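PDB 6KBY: beta-lactamase from Klebsiella pneumoniae, which probably hydrolyses beta-lactam antibiotics to substituted beta-amino acids as a class C enzyme, and binds adenosine monophosphate. Local coordinates for residues Phe76-Leu90 and Leu164-Tyr176. Sequence-based numbering, arbitrary orientation.
Sequences FAATLASYAQVSGKL and LGMIAAKSLGVSY
Ala77 faces Gly165 and Ala81 faces Ala168 where helix segments 76-86 and 164-171 run side by side, their N-to-C directions 37° apart and their axes 8.4 Å from each other. Small residues permit that closeness: the CA atoms of Ala81 and Ala168 are 4.7 Å apart, and Ala168 CB presses on the backbone of the other helix, 3.5 Å from Ala81 CA. At Gly165, which has no side chain, Ala77 CB packs on the CA.

Leu80 is the knob, set in a hole formed by Gly165, Ala168, Ala169 and Tyr176. With CG anti to the backbone N (chi1 -172°), it sends CD2 to the Tyr176 ring, 3.7 Å from CE1, while CD1 slides past Leu172 and meets its CD1 at 3.7 Å. That same Leu172 methyl reaches the edge of the Tyr83 ring. Leu164 spreads its two methyls, CD1 against Ala81 CB and CD2 against Ala78 CA. Tyr176 slips its hydroxyl against Ala77, with OH 3.3 Å from Ala77 CA but too poorly angled to bond Ala77 N.

No hydrogen bond crosses the interface. Ser171 OG instead turns back to donate to Ala168 O (2.8 Å), so its polarity is met within its own segment while it sits against Ala84 CB. Both helices end in Schellman motifs, at Gly88 and Gly173; beyond the first, Lys89 lays its aliphatic chain along Ser171 O and Leu90 CD1 folds back over Ala168 CA.

Helix 72-86 follows directly after Ser71, the residue that binds AMP covalently, and carries Lys74, consistent with the SxxK motif of serine beta-lactamases; its close alanine-rich packing on helix 158-171 belongs to the helical domain of the serine beta-lactamase fold.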
# COMPACT_ATOMS: atom_id res chain seq x y z
N PHE A 76 -2.55 -1.15 4.87
CA PHE A 76 -2.61 -1.49 6.28
C PHE A 76 -3.87 -0.93 6.93
O PHE A 76 -4.48 -1.58 7.78
CB PHE A 76 -1.34 -1.03 7.00
CG PHE A 76 -0.11 -1.76 6.54
CD1 PHE A 76 0.58 -1.33 5.42
CD2 PHE A 76 0.31 -2.92 7.17
CE1 PHE A 76 1.69 -2.02 4.96
CE2 PHE A 76 1.43 -3.61 6.71
CZ PHE A 76 2.12 -3.16 5.61
N ALA A 77 -4.26 0.29 6.55
CA ALA A 77 -5.54 0.82 7.01
C ALA A 77 -6.69 -0.08 6.58
O ALA A 77 -7.61 -0.34 7.37
CB ALA A 77 -5.73 2.25 6.49
N ALA A 78 -6.65 -0.57 5.34
CA ALA A 78 -7.68 -1.49 4.87
C ALA A 78 -7.63 -2.81 5.62
O ALA A 78 -8.69 -3.36 5.97
CB ALA A 78 -7.54 -1.73 3.37
N THR A 79 -6.44 -3.36 5.85
CA THR A 79 -6.35 -4.60 6.60
C THR A 79 -6.93 -4.43 8.00
O THR A 79 -7.63 -5.31 8.50
CB THR A 79 -4.90 -5.10 6.64
OG1 THR A 79 -4.43 -5.32 5.31
CG2 THR A 79 -4.80 -6.42 7.40
N LEU A 80 -6.68 -3.27 8.62
CA LEU A 80 -7.26 -3.01 9.94
C LEU A 80 -8.78 -2.93 9.88
O LEU A 80 -9.47 -3.50 10.73
CB LEU A 80 -6.67 -1.73 10.54
CG LEU A 80 -7.08 -1.51 12.00
CD1 LEU A 80 -6.40 -2.52 12.92
CD2 LEU A 80 -6.78 -0.08 12.44
N ALA A 81 -9.32 -2.23 8.88
CA ALA A 81 -10.77 -2.17 8.73
C ALA A 81 -11.36 -3.55 8.49
O ALA A 81 -12.42 -3.89 9.03
CB ALA A 81 -11.14 -1.22 7.59
N SER A 82 -10.69 -4.36 7.67
CA SER A 82 -11.15 -5.71 7.42
C SER A 82 -11.09 -6.55 8.68
O SER A 82 -12.00 -7.36 8.95
CB SER A 82 -10.30 -6.32 6.30
OG SER A 82 -10.78 -7.59 5.94
N TYR A 83 -10.04 -6.37 9.49
CA TYR A 83 -9.95 -7.07 10.77
C TYR A 83 -11.09 -6.67 11.69
O TYR A 83 -11.72 -7.53 12.32
CB TYR A 83 -8.59 -6.79 11.40
CG TYR A 83 -8.37 -7.45 12.73
CD1 TYR A 83 -8.15 -8.81 12.83
CD2 TYR A 83 -8.33 -6.70 13.90
CE1 TYR A 83 -7.94 -9.42 14.05
CE2 TYR A 83 -8.11 -7.29 15.13
CZ TYR A 83 -7.91 -8.65 15.20
OH TYR A 83 -7.70 -9.25 16.42
N ALA A 84 -11.39 -5.38 11.76
CA ALA A 84 -12.54 -4.94 12.55
C ALA A 84 -13.83 -5.55 12.02
O ALA A 84 -14.71 -5.94 12.80
CB ALA A 84 -12.62 -3.42 12.55
N GLN A 85 -13.96 -5.64 10.70
CA GLN A 85 -15.18 -6.17 10.10
C GLN A 85 -15.36 -7.65 10.43
O GLN A 85 -16.42 -8.07 10.91
CB GLN A 85 -15.15 -5.94 8.59
CG GLN A 85 -16.43 -6.29 7.87
CD GLN A 85 -16.38 -7.67 7.28
OE1 GLN A 85 -15.48 -8.00 6.49
NE2 GLN A 85 -17.34 -8.51 7.66
N VAL A 86 -14.32 -8.46 10.21
CA VAL A 86 -14.45 -9.88 10.50
C VAL A 86 -14.57 -10.14 12.00
O VAL A 86 -15.07 -11.20 12.41
CB VAL A 86 -13.36 -10.72 9.82
CG1 VAL A 86 -13.35 -10.46 8.31
CG2 VAL A 86 -12.01 -10.44 10.43
N SER A 87 -14.13 -9.20 12.84
CA SER A 87 -14.29 -9.29 14.29
C SER A 87 -15.65 -8.83 14.77
O SER A 87 -15.89 -8.81 15.98
CB SER A 87 -13.21 -8.46 14.99
OG SER A 87 -11.91 -8.94 14.69
N GLY A 88 -16.54 -8.42 13.86
CA GLY A 88 -17.87 -8.01 14.24
C GLY A 88 -17.99 -6.60 14.76
O GLY A 88 -19.03 -6.26 15.34
N LYS A 89 -16.98 -5.76 14.56
CA LYS A 89 -16.97 -4.41 15.11
C LYS A 89 -17.34 -3.34 14.09
O LYS A 89 -17.57 -2.19 14.49
CB LYS A 89 -15.59 -4.08 15.69
CG LYS A 89 -15.10 -5.09 16.71
CD LYS A 89 -16.05 -5.18 17.89
CE LYS A 89 -15.62 -6.28 18.85
NZ LYS A 89 -14.15 -6.51 18.78
N LEU A 90 -17.42 -3.69 12.81
CA LEU A 90 -17.56 -2.72 11.74
C LEU A 90 -18.36 -3.38 10.63
O LEU A 90 -18.11 -4.54 10.30
CB LEU A 90 -16.15 -2.36 11.24
CG LEU A 90 -15.90 -1.37 10.12
CD1 LEU A 90 -14.47 -0.89 10.22
CD2 LEU A 90 -16.11 -2.01 8.78
N LEU A 164 -11.08 5.83 6.89
CA LEU A 164 -11.17 4.37 6.98
C LEU A 164 -10.40 3.85 8.18
O LEU A 164 -10.93 3.06 8.98
CB LEU A 164 -10.64 3.74 5.69
CG LEU A 164 -10.64 2.21 5.65
CD1 LEU A 164 -12.07 1.69 5.51
CD2 LEU A 164 -9.74 1.71 4.52
N GLY A 165 -9.14 4.26 8.32
CA GLY A 165 -8.33 3.77 9.42
C GLY A 165 -8.79 4.29 10.76
O GLY A 165 -8.78 3.57 11.76
N MET A 166 -9.20 5.56 10.80
CA MET A 166 -9.70 6.15 12.04
C MET A 166 -10.93 5.40 12.55
O MET A 166 -11.03 5.09 13.74
CB MET A 166 -10.04 7.62 11.78
CG MET A 166 -10.50 8.42 12.98
SD MET A 166 -11.11 10.04 12.47
CE MET A 166 -12.78 9.62 12.01
N ILE A 167 -11.87 5.11 11.65
CA ILE A 167 -13.08 4.39 12.02
C ILE A 167 -12.74 2.97 12.48
O ILE A 167 -13.27 2.48 13.47
CB ILE A 167 -14.06 4.39 10.84
CG1 ILE A 167 -14.66 5.79 10.66
CG2 ILE A 167 -15.17 3.37 11.04
CD1 ILE A 167 -15.37 5.97 9.33
N ALA A 168 -11.85 2.30 11.74
CA ALA A 168 -11.46 0.95 12.11
C ALA A 168 -10.86 0.91 13.51
O ALA A 168 -11.23 0.07 14.33
CB ALA A 168 -10.47 0.41 11.09
N ALA A 169 -9.92 1.82 13.79
CA ALA A 169 -9.28 1.82 15.10
C ALA A 169 -10.29 2.10 16.21
O ALA A 169 -10.31 1.41 17.23
CB ALA A 169 -8.14 2.84 15.13
N LYS A 170 -11.14 3.11 16.01
CA LYS A 170 -12.14 3.43 17.02
C LYS A 170 -13.04 2.24 17.31
O LYS A 170 -13.38 1.97 18.47
CB LYS A 170 -12.96 4.64 16.59
CG LYS A 170 -14.02 5.09 17.59
CD LYS A 170 -13.38 5.73 18.81
CE LYS A 170 -14.42 6.25 19.77
NZ LYS A 170 -13.79 6.94 20.93
N SER A 171 -13.42 1.50 16.27
CA SER A 171 -14.28 0.33 16.48
C SER A 171 -13.59 -0.75 17.30
O SER A 171 -14.27 -1.59 17.90
CB SER A 171 -14.76 -0.24 15.14
OG SER A 171 -13.76 -1.04 14.52
N LEU A 172 -12.26 -0.75 17.32
CA LEU A 172 -11.47 -1.66 18.13
C LEU A 172 -11.07 -1.05 19.47
O LEU A 172 -10.34 -1.69 20.23
CB LEU A 172 -10.22 -2.10 17.36
CG LEU A 172 -10.52 -2.87 16.07
CD1 LEU A 172 -9.31 -2.92 15.16
CD2 LEU A 172 -11.00 -4.28 16.40
N GLY A 173 -11.53 0.16 19.77
CA GLY A 173 -11.30 0.76 21.07
C GLY A 173 -9.93 1.35 21.29
O GLY A 173 -9.55 1.58 22.45
N VAL A 174 -9.16 1.59 20.23
CA VAL A 174 -7.77 2.04 20.35
C VAL A 174 -7.50 3.13 19.32
O VAL A 174 -8.24 3.31 18.35
CB VAL A 174 -6.76 0.89 20.19
CG1 VAL A 174 -6.89 -0.11 21.34
CG2 VAL A 174 -6.97 0.19 18.85
N SER A 175 -6.41 3.87 19.54
CA SER A 175 -5.94 4.81 18.53
C SER A 175 -5.42 4.03 17.33
O SER A 175 -5.07 2.85 17.43
CB SER A 175 -4.80 5.65 19.09
OG SER A 175 -3.65 4.85 19.32
N TYR A 176 -5.35 4.70 16.18
CA TYR A 176 -4.83 4.05 14.99
C TYR A 176 -3.38 3.60 15.19
O TYR A 176 -3.00 2.51 14.77
CB TYR A 176 -4.94 4.97 13.77
CG TYR A 176 -4.52 4.27 12.50
CD1 TYR A 176 -5.36 3.34 11.90
CD2 TYR A 176 -3.29 4.52 11.91
CE1 TYR A 176 -4.99 2.68 10.76
CE2 TYR A 176 -2.90 3.85 10.75
CZ TYR A 176 -3.76 2.94 10.18
OH TYR A 176 -3.43 2.25 9.04